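Local coordinates for uncharacterized protein (Peptoclostridium difficile 630, PDB 4YCS) that is a putative lipoprotein of uncharacterised function whose fragment belongs to the PnrA-like substrate-binding protein family and probably serves in ligand uptake by an ABC transporter, at residues D42-E47 against D59-D64; T107-E112 against S116-G121. All coordinates share one frame; numbering follows the deposited sequence.

Overall arrangement
The fragment is a single alpha/beta unit built on a parallel sheet in the strand order 41-48, 8-15, 68-72, 91-95, 106-109. After strand 8-15 and helix 22-38, the chain enters the edge strand 41-48, turns into helix 54-62 and lays the end of that helix on the strand it has just left; this is contact 1. Strand 68-72, helix 77-84 and strand 91-95 follow before the other edge strand, 106-109, leads through the short helix 111-115 into helix 118-127, which folds back on it in contact 2. The two loops close in series, neither nesting nor crossing. The centres of contact 1 and contact 2 lie about 20 Å apart, on opposite sides of the chain's centre, and the shared sheet joins them.

Contact 1 (D42-E47 against D59-D64)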
loop_
_atom_site.group_PDB
_atom_site.type_symbol
_atom_site.label_atom_id
_atom_site.label_comp_id
_atom_site.label_asym_id
_atom_site.label_seq_id
_atom_site.Cartn_x
_atom_site.Cartn_y
_atom_site.Cartn_z
ATOM N N ASP A 42 -7.720 7.177 9.694
ATOM C CA ASP A 42 -8.672 6.129 9.346
ATOM C C ASP A 42 -7.979 5.059 8.526
ATOM O O ASP A 42 -7.131 5.418 7.722
ATOM C CB ASP A 42 -9.812 6.713 8.511
ATOM C CG ASP A 42 -10.766 7.571 9.359
ATOM O OD1 ASP A 42 -10.483 7.724 10.564
ATOM O OD2 ASP A 42 -11.793 8.059 8.802
ATOM N N THR A 43 -8.384 3.797 8.634
ATOM C CA THR A 43 -7.820 2.757 7.773
ATOM C C THR A 43 -8.891 1.947 7.086
ATOM O O THR A 43 -10.049 1.872 7.556
ATOM C CB THR A 43 -6.883 1.790 8.582
ATOM O OG1 THR A 43 -7.628 1.075 9.554
ATOM C CG2 THR A 43 -5.781 2.619 9.276
ATOM N N ASN A 44 -8.476 1.313 5.991
ATOM C CA ASN A 44 -9.318 0.472 5.197
ATOM C C ASN A 44 -8.426 -0.612 4.573
ATOM O O ASN A 44 -7.227 -0.364 4.319
ATOM C CB ASN A 44 -9.983 1.384 4.145
ATOM C CG ASN A 44 -10.747 0.638 3.078
ATOM O OD1 ASN A 44 -10.247 0.425 1.946
ATOM N ND2 ASN A 44 -11.980 0.278 3.395
ATOM N N LYS A 45 -8.958 -1.794 4.361
ATOM C CA LYS A 45 -8.245 -2.811 3.603
ATOM C C LYS A 45 -9.096 -3.451 2.540
ATOM O O LYS A 45 -10.305 -3.558 2.686
ATOM C CB LYS A 45 -7.682 -3.874 4.526
ATOM C CG LYS A 45 -8.678 -4.949 4.944
ATOM C CD LYS A 45 -7.920 -6.186 5.419
ATOM C CE LYS A 45 -8.765 -7.041 6.339
ATOM N NZ LYS A 45 -7.895 -8.035 7.005
ATOM N N VAL A 46 -8.449 -3.840 1.453
ATOM C CA VAL A 46 -9.051 -4.587 0.365
ATOM C C VAL A 46 -8.202 -5.842 0.161
ATOM O O VAL A 46 -6.981 -5.749 0.178
ATOM C CB VAL A 46 -9.103 -3.729 -0.926
ATOM C CG1 VAL A 46 -9.670 -4.501 -2.124
ATOM C CG2 VAL A 46 -9.951 -2.509 -0.653
ATOM N N GLU A 47 -8.852 -6.999 0.054
ATOM C CA GLU A 47 -8.171 -8.287 -0.183
ATOM C C GLU A 47 -8.675 -8.944 -1.471
ATOM O O GLU A 47 -9.867 -8.952 -1.748
ATOM C CB GLU A 47 -8.422 -9.215 0.977
ATOM C CG GLU A 47 -7.699 -8.803 2.235
ATOM C CD GLU A 47 -8.186 -9.571 3.439
ATOM O OE1 GLU A 47 -9.296 -9.268 3.916
ATOM O OE2 GLU A 47 -7.467 -10.470 3.908
ATOM N N ASP A 59 -7.818 1.723 -8.916
ATOM C CA ASP A 59 -8.483 2.873 -9.504
ATOM C C ASP A 59 -9.660 3.365 -8.650
ATOM O O ASP A 59 -9.834 4.572 -8.437
ATOM C CB ASP A 59 -8.935 2.539 -10.929
ATOM C CG ASP A 59 -9.544 3.734 -11.601
ATOM O OD1 ASP A 59 -8.824 4.384 -12.364
ATOM O OD2 ASP A 59 -10.723 4.024 -11.322
ATOM N N ILE A 60 -10.461 2.426 -8.139
ATOM C CA ILE A 60 -11.515 2.789 -7.207
ATOM C C ILE A 60 -10.959 3.489 -5.972
ATOM O O ILE A 60 -11.543 4.473 -5.522
ATOM C CB ILE A 60 -12.334 1.558 -6.787
ATOM C CG1 ILE A 60 -13.197 1.026 -7.974
ATOM C CG2 ILE A 60 -13.216 1.899 -5.601
ATOM C CD1 ILE A 60 -13.717 -0.403 -7.739
ATOM N N LEU A 61 -9.868 2.985 -5.388
ATOM C CA LEU A 61 -9.250 3.604 -4.200
ATOM C C LEU A 61 -8.762 5.012 -4.486
ATOM O O LEU A 61 -8.832 5.892 -3.597
ATOM C CB LEU A 61 -8.105 2.737 -3.645
ATOM C CG LEU A 61 -8.467 1.335 -3.132
ATOM C CD1 LEU A 61 -7.244 0.596 -2.656
ATOM C CD2 LEU A 61 -9.510 1.385 -2.040
ATOM N N CYS A 62 -8.307 5.258 -5.724
ATOM C CA CYS A 62 -7.881 6.602 -6.140
ATOM C C CYS A 62 -9.036 7.593 -6.217
ATOM O O CYS A 62 -8.815 8.797 -6.256
ATOM C CB CYS A 62 -7.173 6.530 -7.482
ATOM S SG CYS A 62 -5.613 5.671 -7.443
ATOM N N ASN A 63 -10.266 7.085 -6.189
ATOM C CA ASN A 63 -11.485 7.928 -6.157
ATOM C C ASN A 63 -12.215 7.864 -4.836
ATOM O O ASN A 63 -13.330 8.290 -4.768
ATOM C CB ASN A 63 -12.415 7.510 -7.317
ATOM C CG ASN A 63 -11.846 7.951 -8.650
ATOM O OD1 ASN A 63 -11.933 9.121 -8.999
ATOM N ND2 ASN A 63 -11.210 7.050 -9.346
ATOM N N ASP A 64 -11.557 7.367 -3.781
ATOM C CA ASP A 64 -12.157 7.272 -2.434
ATOM C C ASP A 64 -11.446 8.136 -1.366
ATOM O O ASP A 64 -11.577 7.861 -0.206
ATOM C CB ASP A 64 -12.081 5.822 -1.933
ATOM C CG ASP A 64 -13.128 4.923 -2.539
ATOM O OD1 ASP A 64 -14.138 5.450 -3.015
ATOM O OD2 ASP A 64 -12.938 3.683 -2.471
#
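Strand 41-48 and the last turn of helix 54-62 come closest at Val46 and Leu61, whose CA atoms are 9.4 Å apart, within the strand-helix half of a beta-alpha-beta crossover that continues into the parallel strand 68-72. Side chains from both sides span that distance. Leu61 CG stands anti to the carbonyl carbon (chi1 -63°), and its CD2 methyl is the branch that touches the strand. Val46 CG2 meets Leu61 CD2 at 4.2 Å, the two side chains sliding past each other in opposite directions. Asn44, two residues earlier and also directed at the helix, crosses the leucine obliquely. The contact is small, 77 Å² in all. Leu61 is buried; Tyr66, Ser11 and Ile69 also touch it. After Leu61, Asn63 folds back on the preceding turn: its ND2 donates to Asp59 O over 3.0 Å, tilted 34° from the carbonyl plane. Leu61 CD2 is thus met by two strand atoms, Val46 CG2 and Asn44 OD1, the latter 4.2 Å away and hydrogen-bonded to Ser11 OG of the neighbouring strand.

Contact 2 (T107-E112 against S116-G121); sequences TSISYE and SGYLAG
Ile109, the last residue of edge strand 106-109, meets Tyr118 and Leu119 at the start of helix 118-127, joining strand to helix in the alpha/beta fold; the CA atoms of Ile109 and Leu119 are 7.4 Å apart. From CB, which points at the helix, the isoleucine divides. CG2 goes anti to the backbone N, while CG1 lies beside that N (chi1 -54°) and leads the longer branch to the helix. CG1 rests 4.1 Å from Leu119 CD1, the two side chains crossing at about a right angle. At the tip, CD1 comes to the edge of the Tyr118 ring, in its plane, 3.7 Å from CE1; the methyl therefore meets the rim of the ring and not a face. Asp113 also touches Tyr118. Leu119 continues inward, onto Ile95 of the next strand and Ala31 of helix 22-38.

A side-chain bond shapes the turn between helices 111-115 and 118-127. Ser116 OG accepts from Tyr118 N over 3.2 Å in an ST turn, with an N-H...O angle of 151°. Ser116 CB makes a van der Waals contact with Glu112 O at 3.5 Å. Gly117, between Ser116 and Tyr118, takes a positive phi of 95°, a backbone shape that suits glycine, and occupies the N-cap position of helix 118-127. At the start of helix 111-115, Ser110 OG caps Asp113 N. Across the two segments the side-chain contacts are thus chiefly apolar, consistent with strand and helix being joined mainly by apolar packing, with the ST turn helping to place Tyr118 and Leu119.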
loop_
_atom_site.group_PDB
_atom_site.type_symbol
_atom_site.label_atom_id
_atom_site.label_comp_id
_atom_site.label_asym_id
_atom_site.label_seq_id
_atom_site.Cartn_x
_atom_site.Cartn_y
_atom_site.Cartn_z
ATOM N N THR A 107 6.377 4.888 -3.534
ATOM C CA THR A 107 7.491 4.565 -2.621
ATOM C C THR A 107 7.535 3.077 -2.467
ATOM O O THR A 107 6.513 2.448 -2.183
ATOM C CB THR A 107 7.286 5.195 -1.232
ATOM O OG1 THR A 107 7.142 6.599 -1.373
ATOM C CG2 THR A 107 8.457 4.926 -0.323
ATOM N N SER A 108 8.725 2.504 -2.648
ATOM C CA SER A 108 8.941 1.099 -2.515
ATOM C C SER A 108 9.444 0.784 -1.102
ATOM O O SER A 108 10.237 1.504 -0.554
ATOM C CB SER A 108 9.985 0.613 -3.547
ATOM O OG SER A 108 9.431 0.441 -4.836
ATOM N N ILE A 109 8.980 -0.310 -0.534
ATOM C CA ILE A 109 9.388 -0.750 0.797
ATOM C C ILE A 109 9.773 -2.229 0.725
ATOM O O ILE A 109 9.002 -3.068 0.290
ATOM C CB ILE A 109 8.226 -0.666 1.818
ATOM C CG1 ILE A 109 7.572 0.732 1.870
ATOM C CG2 ILE A 109 8.700 -1.124 3.192
ATOM C CD1 ILE A 109 8.520 1.816 2.283
ATOM N N SER A 110 10.944 -2.558 1.203
ATOM C CA SER A 110 11.383 -3.954 1.183
ATOM C C SER A 110 10.594 -4.872 2.149
ATOM O O SER A 110 9.919 -4.406 3.063
ATOM C CB SER A 110 12.826 -3.996 1.568
ATOM O OG SER A 110 12.955 -3.479 2.856
ATOM N N TYR A 111 10.703 -6.178 1.951
ATOM C CA TYR A 111 10.154 -7.181 2.883
ATOM C C TYR A 111 10.713 -6.974 4.305
ATOM O O TYR A 111 10.001 -7.198 5.281
ATOM C CB TYR A 111 10.470 -8.604 2.368
ATOM C CG TYR A 111 10.183 -9.741 3.336
ATOM C CD1 TYR A 111 8.907 -10.314 3.420
ATOM C CD2 TYR A 111 11.194 -10.258 4.155
ATOM C CE1 TYR A 111 8.650 -11.363 4.294
ATOM C CE2 TYR A 111 10.943 -11.303 5.034
ATOM C CZ TYR A 111 9.670 -11.849 5.095
ATOM O OH TYR A 111 9.415 -12.881 5.964
ATOM N N GLU A 112 11.972 -6.528 4.401
ATOM C CA GLU A 112 12.650 -6.286 5.689
ATOM C C GLU A 112 12.043 -5.060 6.408
ATOM O O GLU A 112 11.638 -5.110 7.568
ATOM C CB GLU A 112 14.160 -6.099 5.464
ATOM C CG GLU A 112 14.944 -7.425 5.379
ATOM C CD GLU A 112 14.582 -8.303 4.175
ATOM O OE1 GLU A 112 14.062 -7.762 3.158
ATOM O OE2 GLU A 112 14.829 -9.532 4.248
ATOM N N SER A 116 10.190 -4.170 10.275
ATOM C CA SER A 116 11.151 -3.562 11.194
ATOM C C SER A 116 10.621 -2.348 11.979
ATOM O O SER A 116 11.356 -1.734 12.776
ATOM C CB SER A 116 12.380 -3.126 10.411
ATOM O OG SER A 116 12.118 -1.978 9.618
ATOM N N GLY A 117 9.380 -1.951 11.733
ATOM C CA GLY A 117 8.908 -0.656 12.266
ATOM C C GLY A 117 9.060 0.478 11.250
ATOM O O GLY A 117 8.482 1.541 11.389
ATOM N N TYR A 118 9.829 0.239 10.207
ATOM C CA TYR A 118 10.048 1.212 9.153
ATOM C C TYR A 118 8.787 1.577 8.448
ATOM O O TYR A 118 8.609 2.707 8.117
ATOM C CB TYR A 118 11.027 0.657 8.101
ATOM C CG TYR A 118 11.407 1.622 7.001
ATOM C CD1 TYR A 118 10.628 1.772 5.885
ATOM C CD2 TYR A 118 12.559 2.376 7.094
ATOM C CE1 TYR A 118 10.980 2.653 4.892
ATOM C CE2 TYR A 118 12.920 3.239 6.096
ATOM C CZ TYR A 118 12.130 3.361 4.990
ATOM O OH TYR A 118 12.475 4.259 4.005
ATOM N N LEU A 119 7.919 0.609 8.195
ATOM C CA LEU A 119 6.694 0.923 7.490
ATOM C C LEU A 119 5.814 1.856 8.301
ATOM O O LEU A 119 5.280 2.822 7.769
ATOM C CB LEU A 119 5.931 -0.332 7.091
ATOM C CG LEU A 119 4.668 -0.069 6.251
ATOM C CD1 LEU A 119 4.947 0.825 5.050
ATOM C CD2 LEU A 119 4.051 -1.392 5.767
ATOM N N ALA A 120 5.669 1.588 9.590
ATOM C CA ALA A 120 4.798 2.451 10.448
ATOM C C ALA A 120 5.329 3.866 10.500
ATOM O O ALA A 120 4.577 4.844 10.553
ATOM C CB ALA A 120 4.738 1.880 11.851
ATOM N N GLY A 121 6.660 3.944 10.500
ATOM C CA GLY A 121 7.354 5.199 10.541
ATOM C C GLY A 121 7.119 5.960 9.258
ATOM O O GLY A 121 6.854 7.162 9.262
#